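Local atomic coordinates of glutathione peroxidase (Schistosoma mansoni, PDB entry 2V1M), a protein that catalyses the reduction of hydrogen peroxide by glutathione, giving glutathione disulfide and water, and probably acts on lipid hydroperoxides as well. Residues G76-W81 against K131-K136; S102-K105 against A111-L114; K105-D110 against F117-Q122; L126-K131 against V146-P151; K17-V22 against W81-I86. All coordinates share one frame; numbering follows the deposited sequence.

Contact 1. Residues G76-W81 against K131-K136; sequences GGQEPW and KWNFSK. With SO4 (sulfate ion), chain B.
Gln78 reaches toward Trp132 because its CG stands opposite the carbonyl carbon and the chain then runs straight (chi2 176°), carrying the amide outward from the loop. Trp132 has CG opposite its own backbone N (chi1 -155°), which swings the indole round to meet that amide. The two flat groups stand almost perpendicular, with planes 88° apart. Gln78 NE2 lies in the plane of the indole at its edge, 3.8 Å from Trp132 CZ2. Gln78 OE1 accepts a weak, bent hydrogen bond from Trp132 NE1 at 3.2 Å. Asn133 ND2 comes still nearer to Gln78 OE1, at 2.7 Å, but the angle is too poor for a hydrogen bond. Asn133 ND2 instead donates to OD2 of the cysteinesulfonic acid into which residue 43 has been oxidised in this structure. At the far end of the indole, Gly76 N sits 3.4 Å from Trp132 CH2. By family resemblance, Trp132 and Asn133 probably correspond to the tryptophan and asparagine of the glutathione peroxidase catalytic tetrad, and Gln78 is a neighbour that touches both from the opposing loop. Of the three, the Asn133 amide is bonded to the oxidised residue while Trp132 NE1 makes its weak bond to Gln78, which is consistent with a tetrad role for Asn133 in donating to the active-site position.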
# COMPACT_ATOMS: atom_id res chain seq x y z
N GLY A 76 -8.89 -14.69 -4.13
CA GLY A 76 -10.23 -15.14 -3.79
C GLY A 76 -11.35 -14.32 -4.43
O GLY A 76 -12.49 -14.37 -3.97
N GLY A 77 -11.04 -13.57 -5.48
CA GLY A 77 -12.04 -12.69 -6.11
C GLY A 77 -12.63 -11.71 -5.09
O GLY A 77 -13.82 -11.35 -5.17
N GLN A 78 -11.79 -11.20 -4.19
CA GLN A 78 -12.26 -10.35 -3.10
C GLN A 78 -12.23 -8.85 -3.37
O GLN A 78 -12.63 -8.06 -2.50
CB GLN A 78 -11.54 -10.73 -1.80
CG GLN A 78 -11.95 -12.12 -1.37
CD GLN A 78 -11.20 -12.63 -0.13
OE1 GLN A 78 -10.26 -12.02 0.38
NE2 GLN A 78 -11.62 -13.79 0.36
N GLU A 79 -11.86 -8.45 -4.59
CA GLU A 79 -11.98 -7.06 -5.03
C GLU A 79 -12.63 -7.02 -6.41
O GLU A 79 -12.06 -6.57 -7.38
CB GLU A 79 -10.61 -6.37 -5.04
CG GLU A 79 -10.68 -4.84 -5.23
CD GLU A 79 -11.08 -4.12 -3.96
OE1 GLU A 79 -12.21 -4.37 -3.45
OE2 GLU A 79 -10.26 -3.32 -3.43
N PRO A 80 -13.90 -7.51 -6.51
CA PRO A 80 -14.53 -7.60 -7.83
C PRO A 80 -15.03 -6.28 -8.38
O PRO A 80 -15.27 -6.19 -9.61
CB PRO A 80 -15.71 -8.57 -7.59
CG PRO A 80 -16.07 -8.27 -6.12
CD PRO A 80 -14.72 -8.13 -5.45
N TRP A 81 -15.26 -5.28 -7.53
CA TRP A 81 -15.90 -4.05 -7.98
C TRP A 81 -14.94 -3.18 -8.79
O TRP A 81 -13.71 -3.32 -8.73
CB TRP A 81 -16.42 -3.24 -6.79
CG TRP A 81 -17.32 -3.99 -5.86
CD1 TRP A 81 -18.17 -5.04 -6.17
CD2 TRP A 81 -17.47 -3.77 -4.45
NE1 TRP A 81 -18.83 -5.49 -5.03
CE2 TRP A 81 -18.41 -4.72 -3.97
CE3 TRP A 81 -16.89 -2.88 -3.55
CZ2 TRP A 81 -18.77 -4.79 -2.61
CZ3 TRP A 81 -17.23 -2.96 -2.21
CH2 TRP A 81 -18.16 -3.90 -1.75
N LYS A 131 0.99 -13.07 -0.65
CA LYS A 131 0.25 -14.25 -0.25
C LYS A 131 -1.25 -14.07 -0.14
O LYS A 131 -2.00 -15.04 -0.32
CB LYS A 131 0.78 -14.77 1.06
CG LYS A 131 2.14 -15.39 0.92
CD LYS A 131 2.72 -15.69 2.31
CE LYS A 131 4.03 -16.45 2.26
NZ LYS A 131 5.07 -15.76 1.46
N TRP A 132 -1.72 -12.86 0.15
CA TRP A 132 -3.15 -12.59 0.22
C TRP A 132 -3.35 -11.07 0.20
O TRP A 132 -2.38 -10.30 0.11
CB TRP A 132 -3.82 -13.27 1.46
CG TRP A 132 -5.28 -13.53 1.26
CD1 TRP A 132 -6.32 -12.94 1.93
CD2 TRP A 132 -5.87 -14.41 0.30
NE1 TRP A 132 -7.52 -13.41 1.43
CE2 TRP A 132 -7.27 -14.31 0.43
CE3 TRP A 132 -5.35 -15.31 -0.67
CZ2 TRP A 132 -8.16 -15.07 -0.36
CZ3 TRP A 132 -6.24 -16.07 -1.44
CH2 TRP A 132 -7.64 -15.93 -1.27
N ASN A 133 -4.61 -10.65 0.29
CA ASN A 133 -4.89 -9.22 0.48
C ASN A 133 -4.22 -8.71 1.76
O ASN A 133 -4.07 -9.42 2.75
CB ASN A 133 -6.40 -9.02 0.54
CG ASN A 133 -7.11 -9.68 -0.61
OD1 ASN A 133 -6.87 -9.36 -1.79
ND2 ASN A 133 -7.98 -10.64 -0.28
N PHE A 134 -3.91 -7.41 1.74
CA PHE A 134 -3.42 -6.66 2.90
C PHE A 134 -2.01 -7.02 3.33
O PHE A 134 -1.68 -6.92 4.50
CB PHE A 134 -4.41 -6.68 4.07
CG PHE A 134 -5.74 -6.06 3.71
CD1 PHE A 134 -5.87 -4.68 3.60
CD2 PHE A 134 -6.87 -6.86 3.47
CE1 PHE A 134 -7.07 -4.09 3.28
CE2 PHE A 134 -8.07 -6.26 3.13
CZ PHE A 134 -8.21 -4.90 3.03
N SER A 135 -1.14 -7.40 2.38
CA SER A 135 0.29 -7.35 2.70
C SER A 135 0.70 -5.86 2.77
O SER A 135 -0.01 -4.97 2.28
CB SER A 135 1.10 -8.04 1.61
OG SER A 135 2.36 -8.44 2.09
N LYS A 136 1.84 -5.60 3.42
CA LYS A 136 2.33 -4.24 3.62
C LYS A 136 3.81 -4.15 3.31
O LYS A 136 4.60 -5.00 3.75
CB LYS A 136 2.09 -3.72 5.05
CG LYS A 136 0.64 -3.67 5.49
CD LYS A 136 0.10 -4.95 6.19
CE LYS A 136 -1.34 -4.74 6.57
NZ LYS A 136 -2.00 -5.98 7.09
S SO4 B . 4.81 -12.52 3.35
O1 SO4 B . 5.18 -13.09 2.01
O2 SO4 B . 5.30 -13.47 4.37
O3 SO4 B . 5.49 -11.21 3.47
O4 SO4 B . 3.36 -12.42 3.47

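Contact 2. Residues S102-K105 against A111-L114; sequences SKIK and ADDL
Lys105 and Asp112 close a short loop just ahead of helix 113-121, and Asp112 is the N-cap of that helix. The contact therefore ties the loop following strand 99-100 to the helix start. Backbone polar contacts come first. Asp112 N donates to Lys105 O at 2.9 Å with an N-H...O angle of 162°, a nearly straight bond, although the donor is tilted from the carbonyl plane. The same oxygen receives a CA-H...O contact, Ala111 CA lying 3.3 Å from Lys105 O, so two consecutive residues converge on one carbonyl.

The apolar part lies beside this bond. Ile104 holds CG1 between its backbone N and carbonyl carbon, the crowded position (chi1 60°), and CD1 then meets the CB of Asp112 at 3.8 Å. Ile104 CG2 passes 3.9 Å from Asp112 OD2. Phe70 of strand 65-71 also packs on Ile104, while Asp112 touches Val16 of strand 15-17, so the pair sits among strands of two sheets. On the outer side, Lys105 CB approaches Ala111 CA at 3.9 Å, while the rest of the lysine chain leads away.

The last kind is the capping bond within the helix start. Leu114 N donates to Asp112 OD1 at 2.9 Å, meeting the oxygen on its anti side, 18° out of the carboxylate plane.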
# COMPACT_ATOMS: atom_id res chain seq x y z
N SER A 102 -6.14 2.89 -8.53
CA SER A 102 -6.85 1.96 -9.36
C SER A 102 -6.31 0.53 -9.18
O SER A 102 -5.18 0.28 -8.73
CB SER A 102 -6.77 2.38 -10.84
OG SER A 102 -7.58 3.50 -11.12
N LYS A 103 -7.18 -0.42 -9.54
CA LYS A 103 -6.89 -1.84 -9.36
C LYS A 103 -5.71 -2.27 -10.24
O LYS A 103 -5.57 -1.86 -11.41
CB LYS A 103 -8.18 -2.62 -9.63
CG LYS A 103 -8.13 -4.12 -9.32
CD LYS A 103 -9.35 -4.86 -9.85
CE LYS A 103 -10.64 -4.33 -9.22
NZ LYS A 103 -11.81 -5.15 -9.66
N ILE A 104 -4.85 -3.11 -9.65
CA ILE A 104 -3.67 -3.66 -10.30
C ILE A 104 -3.55 -5.14 -9.95
O ILE A 104 -4.26 -5.69 -9.08
CB ILE A 104 -2.39 -2.93 -9.85
CG1 ILE A 104 -2.19 -3.05 -8.33
CG2 ILE A 104 -2.41 -1.47 -10.36
CD1 ILE A 104 -0.76 -2.69 -7.87
N LYS A 105 -2.59 -5.78 -10.61
CA LYS A 105 -2.09 -7.11 -10.18
C LYS A 105 -0.79 -6.89 -9.40
O LYS A 105 -0.00 -5.95 -9.68
CB LYS A 105 -1.86 -8.01 -11.38
CG LYS A 105 -3.21 -8.42 -12.00
CD LYS A 105 -3.00 -9.19 -13.31
CE LYS A 105 -4.35 -9.69 -13.80
NZ LYS A 105 -4.20 -10.62 -14.93
N ALA A 111 1.89 -8.15 -13.15
CA ALA A 111 1.91 -7.31 -11.95
C ALA A 111 2.41 -5.92 -12.32
O ALA A 111 3.28 -5.74 -13.19
CB ALA A 111 2.81 -7.90 -10.93
N ASP A 112 1.89 -4.92 -11.62
CA ASP A 112 2.40 -3.57 -11.78
C ASP A 112 3.91 -3.57 -11.49
O ASP A 112 4.38 -4.23 -10.55
CB ASP A 112 1.68 -2.60 -10.83
CG ASP A 112 1.90 -1.17 -11.23
OD1 ASP A 112 2.92 -0.57 -10.81
OD2 ASP A 112 1.04 -0.64 -11.97
N ASP A 113 4.65 -2.79 -12.26
CA ASP A 113 6.10 -2.66 -12.01
C ASP A 113 6.42 -2.22 -10.59
O ASP A 113 7.45 -2.64 -10.04
CB ASP A 113 6.74 -1.71 -13.01
CG ASP A 113 6.80 -2.29 -14.43
OD1 ASP A 113 6.63 -3.52 -14.61
OD2 ASP A 113 7.06 -1.49 -15.37
N LEU A 114 5.54 -1.44 -9.95
CA LEU A 114 5.81 -1.05 -8.56
C LEU A 114 5.93 -2.33 -7.69
O LEU A 114 6.82 -2.42 -6.83
CB LEU A 114 4.67 -0.18 -8.04
CG LEU A 114 4.70 0.06 -6.51
CD1 LEU A 114 5.95 0.82 -6.08
CD2 LEU A 114 3.44 0.79 -6.11

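Contact 3. Residues K105-D110 against F117-Q122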
# COMPACT_ATOMS: atom_id res chain seq x y z
N LYS A 105 -2.59 -5.78 -10.61
CA LYS A 105 -2.09 -7.11 -10.18
C LYS A 105 -0.79 -6.89 -9.40
O LYS A 105 -0.00 -5.95 -9.68
CB LYS A 105 -1.86 -8.01 -11.38
CG LYS A 105 -3.21 -8.42 -12.00
CD LYS A 105 -3.00 -9.19 -13.31
CE LYS A 105 -4.35 -9.69 -13.80
NZ LYS A 105 -4.20 -10.62 -14.93
N VAL A 106 -0.57 -7.77 -8.43
CA VAL A 106 0.65 -7.77 -7.60
C VAL A 106 1.54 -8.99 -7.84
O VAL A 106 2.72 -8.94 -7.48
CB VAL A 106 0.33 -7.61 -6.10
CG1 VAL A 106 -0.49 -6.34 -5.86
CG2 VAL A 106 -0.40 -8.85 -5.55
N ASN A 107 0.98 -10.05 -8.43
CA ASN A 107 1.71 -11.27 -8.77
C ASN A 107 1.61 -11.56 -10.26
O ASN A 107 0.68 -11.12 -10.93
CB ASN A 107 1.20 -12.48 -7.99
CG ASN A 107 1.53 -12.43 -6.52
OD1 ASN A 107 2.56 -11.90 -6.09
ND2 ASN A 107 0.66 -13.01 -5.73
N GLY A 108 2.59 -12.32 -10.74
CA GLY A 108 2.64 -12.72 -12.14
C GLY A 108 3.27 -11.69 -13.03
O GLY A 108 3.68 -10.63 -12.59
N SER A 109 3.37 -12.04 -14.31
CA SER A 109 4.12 -11.18 -15.23
C SER A 109 3.39 -9.89 -15.59
O SER A 109 4.04 -8.98 -16.12
CB SER A 109 4.52 -11.92 -16.50
OG SER A 109 3.36 -12.34 -17.15
N ASP A 110 2.08 -9.81 -15.30
CA ASP A 110 1.33 -8.59 -15.51
C ASP A 110 1.18 -7.76 -14.23
O ASP A 110 0.45 -6.77 -14.23
CB ASP A 110 -0.02 -8.90 -16.14
CG ASP A 110 0.14 -9.51 -17.51
OD1 ASP A 110 0.99 -9.05 -18.29
OD2 ASP A 110 -0.59 -10.46 -17.82
N PHE A 117 9.00 -4.35 -8.33
CA PHE A 117 10.09 -3.69 -7.60
C PHE A 117 10.03 -4.00 -6.10
O PHE A 117 11.07 -4.35 -5.49
CB PHE A 117 10.05 -2.18 -7.86
CG PHE A 117 11.07 -1.42 -7.08
CD1 PHE A 117 12.44 -1.48 -7.44
CD2 PHE A 117 10.71 -0.64 -5.98
CE1 PHE A 117 13.39 -0.77 -6.73
CE2 PHE A 117 11.67 0.08 -5.27
CZ PHE A 117 13.01 0.02 -5.66
N LEU A 118 8.88 -3.79 -5.47
CA LEU A 118 8.77 -4.04 -4.02
C LEU A 118 9.23 -5.46 -3.69
O LEU A 118 10.02 -5.67 -2.76
CB LEU A 118 7.33 -3.82 -3.57
CG LEU A 118 6.84 -2.36 -3.62
CD1 LEU A 118 5.34 -2.35 -3.32
CD2 LEU A 118 7.60 -1.49 -2.61
N LYS A 119 8.70 -6.44 -4.43
CA LYS A 119 9.05 -7.85 -4.18
C LYS A 119 10.53 -8.13 -4.47
O LYS A 119 11.10 -9.03 -3.86
CB LYS A 119 8.16 -8.77 -5.00
CG LYS A 119 6.70 -8.77 -4.57
CD LYS A 119 5.89 -9.84 -5.29
CE LYS A 119 5.80 -9.62 -6.78
NZ LYS A 119 5.08 -10.74 -7.41
N SER A 120 11.14 -7.35 -5.37
CA SER A 120 12.57 -7.55 -5.67
C SER A 120 13.46 -7.04 -4.52
O SER A 120 14.65 -7.38 -4.47
CB SER A 120 12.98 -6.85 -6.96
OG SER A 120 13.15 -5.47 -6.81
N ARG A 121 12.90 -6.19 -3.64
CA ARG A 121 13.67 -5.58 -2.55
C ARG A 121 13.48 -6.25 -1.19
O ARG A 121 14.40 -6.15 -0.36
CB ARG A 121 13.38 -4.07 -2.45
CG ARG A 121 13.89 -3.25 -3.63
CD ARG A 121 15.43 -3.30 -3.70
NE ARG A 121 16.00 -2.36 -4.67
CZ ARG A 121 16.24 -1.07 -4.41
NH1 ARG A 121 15.99 -0.55 -3.22
NH2 ARG A 121 16.77 -0.32 -5.38
N GLN A 122 12.29 -6.83 -0.95
CA GLN A 122 12.03 -7.47 0.34
C GLN A 122 11.32 -8.79 0.10
O GLN A 122 10.20 -8.82 -0.45
CB GLN A 122 11.14 -6.59 1.23
CG GLN A 122 11.85 -5.38 1.80
CD GLN A 122 12.97 -5.77 2.77
OE1 GLN A 122 14.17 -5.50 2.50
NE2 GLN A 122 12.65 -6.43 3.84
O HOH W 1 5.24 -10.16 -10.19
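Lys119 reaches across to the loop and anchors its ammonium on Val106 and Asn107. On this tight side NZ donates to Val106 O at 3.0 Å and to Asn107 OD1 at 3.1 Å, each bond lying in the acceptor's carbonyl plane and on a lone pair. CE follows closely, 3.2 Å from Val106 O. One acceptor is thus a backbone carbonyl, the other the side-chain oxygen of the next residue. The lysine chain is bent at chi3 (-64°) and crosses the asparagine side chain at about a right angle. Asn107 OD1 has a second donor, Ile130 N, which ties the same oxygen to the loop ahead of strand 136-139. In the thioredoxin-like fold of this family, the contact joins the loop leading into helix 113-121 to a late turn of that same helix, folding the loop back along it. Val106 is buried and also touches Ile130. The other side is looser and wet: Gly108 N stays 4.4 Å from Lys119 NZ, and a water bridges Lys119 NZ and Gly108 O. It accepts from Lys119 NZ at 2.8 Å and donates to Gly108 O at 2.9 Å, while Gly108 itself is exposed and has a positive phi.

Contact 4. Residues L126-K131 against V146-P151; sequences LTNNIK and VKRYSP. With SO4 (sulfate ion), chain B; SO4 (sulfate ion), chain C.
The Arg148 guanidinium carries Ile130 CD1 on one face, 3.8 Å above the plane and offset toward its rim, while Asn128 O and a sulfate oxygen lie at its edge. Arg148 belongs to strand 145-149, at one edge of the central mixed sheet, and clamps the loop that leads into strand 136-139. With CG opposite the backbone N (chi1 174°), its chain, extended from CG to NE, carries the guanidinium to Asn128 O. Both end nitrogens grip one atom: NH2 donates to Asn128 O at 2.9 Å and NH1 to Asn128 O at 3.2 Å, from the same face of that carbonyl. Asn128 OD1 is held by Gly124 N, and Arg148 NH1 is also bonded to Gln122 O. A sulfate, probably from the crystallisation liquor, is shared by Lys131 and Arg148: in the lysine conformer modelled here Lys131 NZ donates to its O1 at 2.7 Å, and Arg148 NE donates to its O3 at 2.9 Å.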
# COMPACT_ATOMS: atom_id res chain seq x y z
N LEU A 126 9.27 -17.63 3.18
CA LEU A 126 9.53 -18.84 2.39
C LEU A 126 9.56 -18.57 0.90
O LEU A 126 10.59 -18.79 0.25
CB LEU A 126 8.56 -19.97 2.77
CG LEU A 126 9.02 -20.80 3.95
CD1 LEU A 126 9.31 -19.92 5.15
CD2 LEU A 126 7.89 -21.76 4.30
N THR A 127 8.43 -18.15 0.35
CA THR A 127 8.31 -17.81 -1.04
C THR A 127 8.00 -16.32 -1.18
O THR A 127 7.63 -15.65 -0.22
CB THR A 127 7.22 -18.65 -1.71
OG1 THR A 127 6.00 -18.49 -0.97
CG2 THR A 127 7.60 -20.15 -1.72
N ASN A 128 8.15 -15.81 -2.40
CA ASN A 128 8.14 -14.37 -2.61
C ASN A 128 6.84 -13.75 -3.12
O ASN A 128 6.66 -12.53 -3.00
CB ASN A 128 9.30 -13.92 -3.50
CG ASN A 128 9.76 -12.52 -3.14
OD1 ASN A 128 9.64 -12.11 -1.98
ND2 ASN A 128 10.31 -11.79 -4.08
N ASN A 129 5.96 -14.48 -3.81
CA ASN A 129 4.70 -13.88 -4.24
C ASN A 129 3.96 -13.30 -3.03
O ASN A 129 4.04 -13.80 -1.92
CB ASN A 129 3.76 -14.94 -4.88
CG ASN A 129 4.05 -15.16 -6.35
OD1 ASN A 129 5.08 -14.71 -6.88
ND2 ASN A 129 3.13 -15.83 -7.05
N ILE A 130 3.16 -12.28 -3.28
CA ILE A 130 2.22 -11.74 -2.29
C ILE A 130 1.23 -12.87 -1.95
O ILE A 130 0.71 -13.55 -2.85
CB ILE A 130 1.47 -10.51 -2.84
CG1 ILE A 130 2.43 -9.42 -3.34
CG2 ILE A 130 0.47 -9.98 -1.82
CD1 ILE A 130 3.46 -8.96 -2.30
N LYS A 131 0.99 -13.07 -0.65
CA LYS A 131 0.25 -14.25 -0.25
C LYS A 131 -1.25 -14.07 -0.14
O LYS A 131 -2.00 -15.04 -0.32
CB LYS A 131 0.78 -14.77 1.06
CG LYS A 131 2.14 -15.39 0.92
CD LYS A 131 2.72 -15.69 2.31
CE LYS A 131 4.03 -16.45 2.26
NZ LYS A 131 5.07 -15.76 1.46
N VAL A 146 12.20 -1.19 2.78
CA VAL A 146 13.09 -1.75 3.79
C VAL A 146 12.41 -2.74 4.73
O VAL A 146 13.13 -3.34 5.56
CB VAL A 146 13.89 -0.68 4.57
CG1 VAL A 146 14.80 0.09 3.63
CG2 VAL A 146 12.94 0.25 5.33
N LYS A 147 11.08 -2.95 4.63
CA LYS A 147 10.46 -4.00 5.42
C LYS A 147 9.20 -4.43 4.70
O LYS A 147 8.54 -3.63 4.02
CB LYS A 147 10.18 -3.57 6.86
CG LYS A 147 10.05 -4.77 7.82
CD LYS A 147 10.47 -4.40 9.24
CE LYS A 147 10.14 -5.50 10.22
NZ LYS A 147 10.47 -5.08 11.62
N ARG A 148 8.83 -5.69 4.91
CA ARG A 148 7.64 -6.29 4.34
C ARG A 148 6.91 -7.06 5.44
O ARG A 148 7.55 -7.76 6.26
CB ARG A 148 8.06 -7.27 3.23
CG ARG A 148 6.95 -8.09 2.63
CD ARG A 148 7.54 -9.01 1.54
NE ARG A 148 6.54 -9.95 1.05
CZ ARG A 148 6.60 -10.56 -0.14
NH1 ARG A 148 7.58 -10.25 -1.02
NH2 ARG A 148 5.68 -11.45 -0.47
N TYR A 149 5.59 -6.92 5.47
CA TYR A 149 4.75 -7.54 6.52
C TYR A 149 3.68 -8.37 5.85
O TYR A 149 3.03 -7.95 4.87
CB TYR A 149 4.11 -6.46 7.41
CG TYR A 149 5.07 -5.44 7.96
CD1 TYR A 149 5.64 -5.60 9.23
CD2 TYR A 149 5.43 -4.33 7.19
CE1 TYR A 149 6.52 -4.65 9.75
CE2 TYR A 149 6.31 -3.38 7.70
CZ TYR A 149 6.83 -3.54 8.97
OH TYR A 149 7.67 -2.54 9.43
N SER A 150 3.46 -9.54 6.42
CA SER A 150 2.49 -10.48 5.89
C SER A 150 1.07 -9.96 6.14
O SER A 150 0.84 -9.12 7.03
CB SER A 150 2.71 -11.84 6.54
OG SER A 150 2.39 -11.80 7.91
N PRO A 151 0.10 -10.51 5.39
CA PRO A 151 -1.31 -10.07 5.49
C PRO A 151 -1.87 -9.95 6.91
O PRO A 151 -2.59 -8.97 7.18
CB PRO A 151 -2.07 -11.14 4.69
CG PRO A 151 -1.08 -11.47 3.57
CD PRO A 151 0.28 -11.49 4.29
S SO4 B . 4.81 -12.52 3.35
O1 SO4 B . 5.18 -13.09 2.01
O2 SO4 B . 5.30 -13.47 4.37
O3 SO4 B . 5.49 -11.21 3.47
O4 SO4 B . 3.36 -12.42 3.47
S SO4 C . 11.03 -17.69 -4.27
O1 SO4 C . 11.14 -19.11 -4.63
O2 SO4 C . 11.45 -17.55 -2.87
O3 SO4 C . 11.93 -16.94 -5.15
O4 SO4 C . 9.65 -17.21 -4.42

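Contact 5. Residues K17-V22 against W81-I86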
# COMPACT_ATOMS: atom_id res chain seq x y z
N LYS A 17 -1.94 4.70 -11.79
CA LYS A 17 -3.23 5.38 -11.94
C LYS A 17 -3.92 5.41 -10.57
O LYS A 17 -4.12 4.37 -9.94
CB LYS A 17 -4.07 4.62 -12.96
CG LYS A 17 -5.35 5.34 -13.38
CD LYS A 17 -6.16 4.55 -14.43
CE LYS A 17 -5.36 4.25 -15.72
NZ LYS A 17 -4.95 5.49 -16.38
N ASP A 18 -4.32 6.60 -10.13
CA ASP A 18 -5.04 6.71 -8.86
C ASP A 18 -6.51 6.28 -9.03
O ASP A 18 -6.94 5.95 -10.15
CB ASP A 18 -4.85 8.09 -8.21
CG ASP A 18 -5.74 9.20 -8.73
OD1 ASP A 18 -6.70 8.95 -9.49
OD2 ASP A 18 -5.46 10.36 -8.31
N ILE A 19 -7.26 6.26 -7.94
CA ILE A 19 -8.60 5.65 -8.00
C ILE A 19 -9.58 6.47 -8.84
O ILE A 19 -10.62 5.96 -9.22
CB ILE A 19 -9.15 5.30 -6.62
CG1 ILE A 19 -10.24 4.22 -6.68
CG2 ILE A 19 -9.59 6.59 -5.90
CD1 ILE A 19 -10.47 3.55 -5.33
N ASN A 20 -9.24 7.74 -9.07
CA ASN A 20 -10.04 8.64 -9.92
C ASN A 20 -9.64 8.57 -11.39
O ASN A 20 -10.21 9.31 -12.23
CB ASN A 20 -9.90 10.08 -9.44
CG ASN A 20 -10.42 10.26 -8.01
OD1 ASN A 20 -11.43 9.64 -7.65
ND2 ASN A 20 -9.72 11.05 -7.21
N GLY A 21 -8.68 7.69 -11.71
CA GLY A 21 -8.21 7.57 -13.09
C GLY A 21 -7.10 8.53 -13.44
O GLY A 21 -6.70 8.59 -14.62
N VAL A 22 -6.54 9.24 -12.46
CA VAL A 22 -5.47 10.22 -12.68
C VAL A 22 -4.13 9.55 -12.47
O VAL A 22 -3.83 9.05 -11.36
CB VAL A 22 -5.65 11.43 -11.72
CG1 VAL A 22 -4.43 12.33 -11.71
CG2 VAL A 22 -6.95 12.19 -12.09
N TRP A 81 -15.26 -5.28 -7.53
CA TRP A 81 -15.90 -4.05 -7.98
C TRP A 81 -14.94 -3.18 -8.79
O TRP A 81 -13.71 -3.32 -8.73
CB TRP A 81 -16.42 -3.24 -6.79
CG TRP A 81 -17.32 -3.99 -5.86
CD1 TRP A 81 -18.17 -5.04 -6.17
CD2 TRP A 81 -17.47 -3.77 -4.45
NE1 TRP A 81 -18.83 -5.49 -5.03
CE2 TRP A 81 -18.41 -4.72 -3.97
CE3 TRP A 81 -16.89 -2.88 -3.55
CZ2 TRP A 81 -18.77 -4.79 -2.61
CZ3 TRP A 81 -17.23 -2.96 -2.21
CH2 TRP A 81 -18.16 -3.90 -1.75
N ALA A 82 -15.52 -2.25 -9.55
CA ALA A 82 -14.72 -1.25 -10.24
C ALA A 82 -14.37 -0.10 -9.29
O ALA A 82 -14.90 0.03 -8.17
CB ALA A 82 -15.45 -0.74 -11.51
N GLU A 83 -13.50 0.78 -9.78
CA GLU A 83 -12.89 1.82 -8.94
C GLU A 83 -13.93 2.72 -8.29
O GLU A 83 -13.78 3.06 -7.12
CB GLU A 83 -11.91 2.66 -9.76
CG GLU A 83 -10.57 1.97 -10.02
CD GLU A 83 -10.54 0.84 -11.04
OE1 GLU A 83 -11.54 0.59 -11.78
OE2 GLU A 83 -9.46 0.18 -11.15
N ALA A 84 -14.95 3.18 -9.02
CA ALA A 84 -15.89 4.14 -8.40
C ALA A 84 -16.56 3.50 -7.19
O ALA A 84 -16.78 4.17 -6.16
CB ALA A 84 -16.89 4.65 -9.40
N GLU A 85 -16.94 2.24 -7.31
CA GLU A 85 -17.62 1.55 -6.23
C GLU A 85 -16.67 1.27 -5.07
O GLU A 85 -17.08 1.39 -3.90
CB GLU A 85 -18.24 0.27 -6.75
CG GLU A 85 -18.99 -0.52 -5.70
CD GLU A 85 -19.79 -1.71 -6.26
OE1 GLU A 85 -19.74 -1.99 -7.48
OE2 GLU A 85 -20.45 -2.39 -5.44
N ILE A 86 -15.43 0.87 -5.35
CA ILE A 86 -14.44 0.72 -4.28
C ILE A 86 -14.28 2.05 -3.52
O ILE A 86 -14.28 2.11 -2.26
CB ILE A 86 -13.09 0.26 -4.85
CG1 ILE A 86 -13.20 -1.16 -5.45
CG2 ILE A 86 -12.01 0.30 -3.75
CD1 ILE A 86 -12.02 -1.53 -6.32
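A type I beta turn, Asp18 to Gly21, links the two strands of the small hairpin 15-17 and 23-25, and its Ile19 packs on the first turn of helix 83-94. Ile19 has CG1 opposite the backbone N (chi1 -158°) and continues extended, reaching toward the helix. CG1 meets Glu83 CB at 3.8 Å, and CD1 carries on to Ile86 CG2 at 3.9 Å, one turn further along the helix. The backbone shares in the packing: Ile19 O lies 3.6 Å from Glu83 CB. Glu83 bends at chi2 (75°), which takes its carboxylate away from Ile19; OE2 accepts from Lys103 N instead, in the loop after strand 99-100.

The turn is held by its own bonds. Asp18 OD1 accepts from Asn20 N at 2.8 Å, an Asx turn, and from Val22 N at 3.0 Å, the two donors arriving from opposite faces of the carboxylate. Gly21 N donates to Asp18 O at 2.9 Å. A further tie to the neighbourhood comes from Ser102 OG, which bonds to the same Asp18 O. Between 17-22 and 81-86 no hydrogen bond passes, and they meet by van der Waals packing of mostly aliphatic carbon, with backbone carbonyl oxygens among it; the polar tie from turn to helix lies just beyond, where Asn20 OD1 is hydrogen-bonded to Lys87 NZ.

How the contacts relate
Following the chain, contact 5 opens first, joining the hairpin turn at 17-22 to the start of helix 83-94. Contact 1 opens at 76-81 before contact 5 closes, so the two cross, sharing Trp81, and it closes only at 131-136. Nested inside that loop are contacts 2 and 3, which start from the same run, share Lys105 and both lead to helix 113-121. Contact 4 begins at 126-131, before contact 1 closes, and crosses it at Lys131 to end on edge strand 145-149. Lys103 touches contact 1 and, through Trp81, contact 5, while Lys119 O and Asn128 ND2 join contact 3 to contact 4; contacts 4 and 5 lie on opposite sides of the chain's centre.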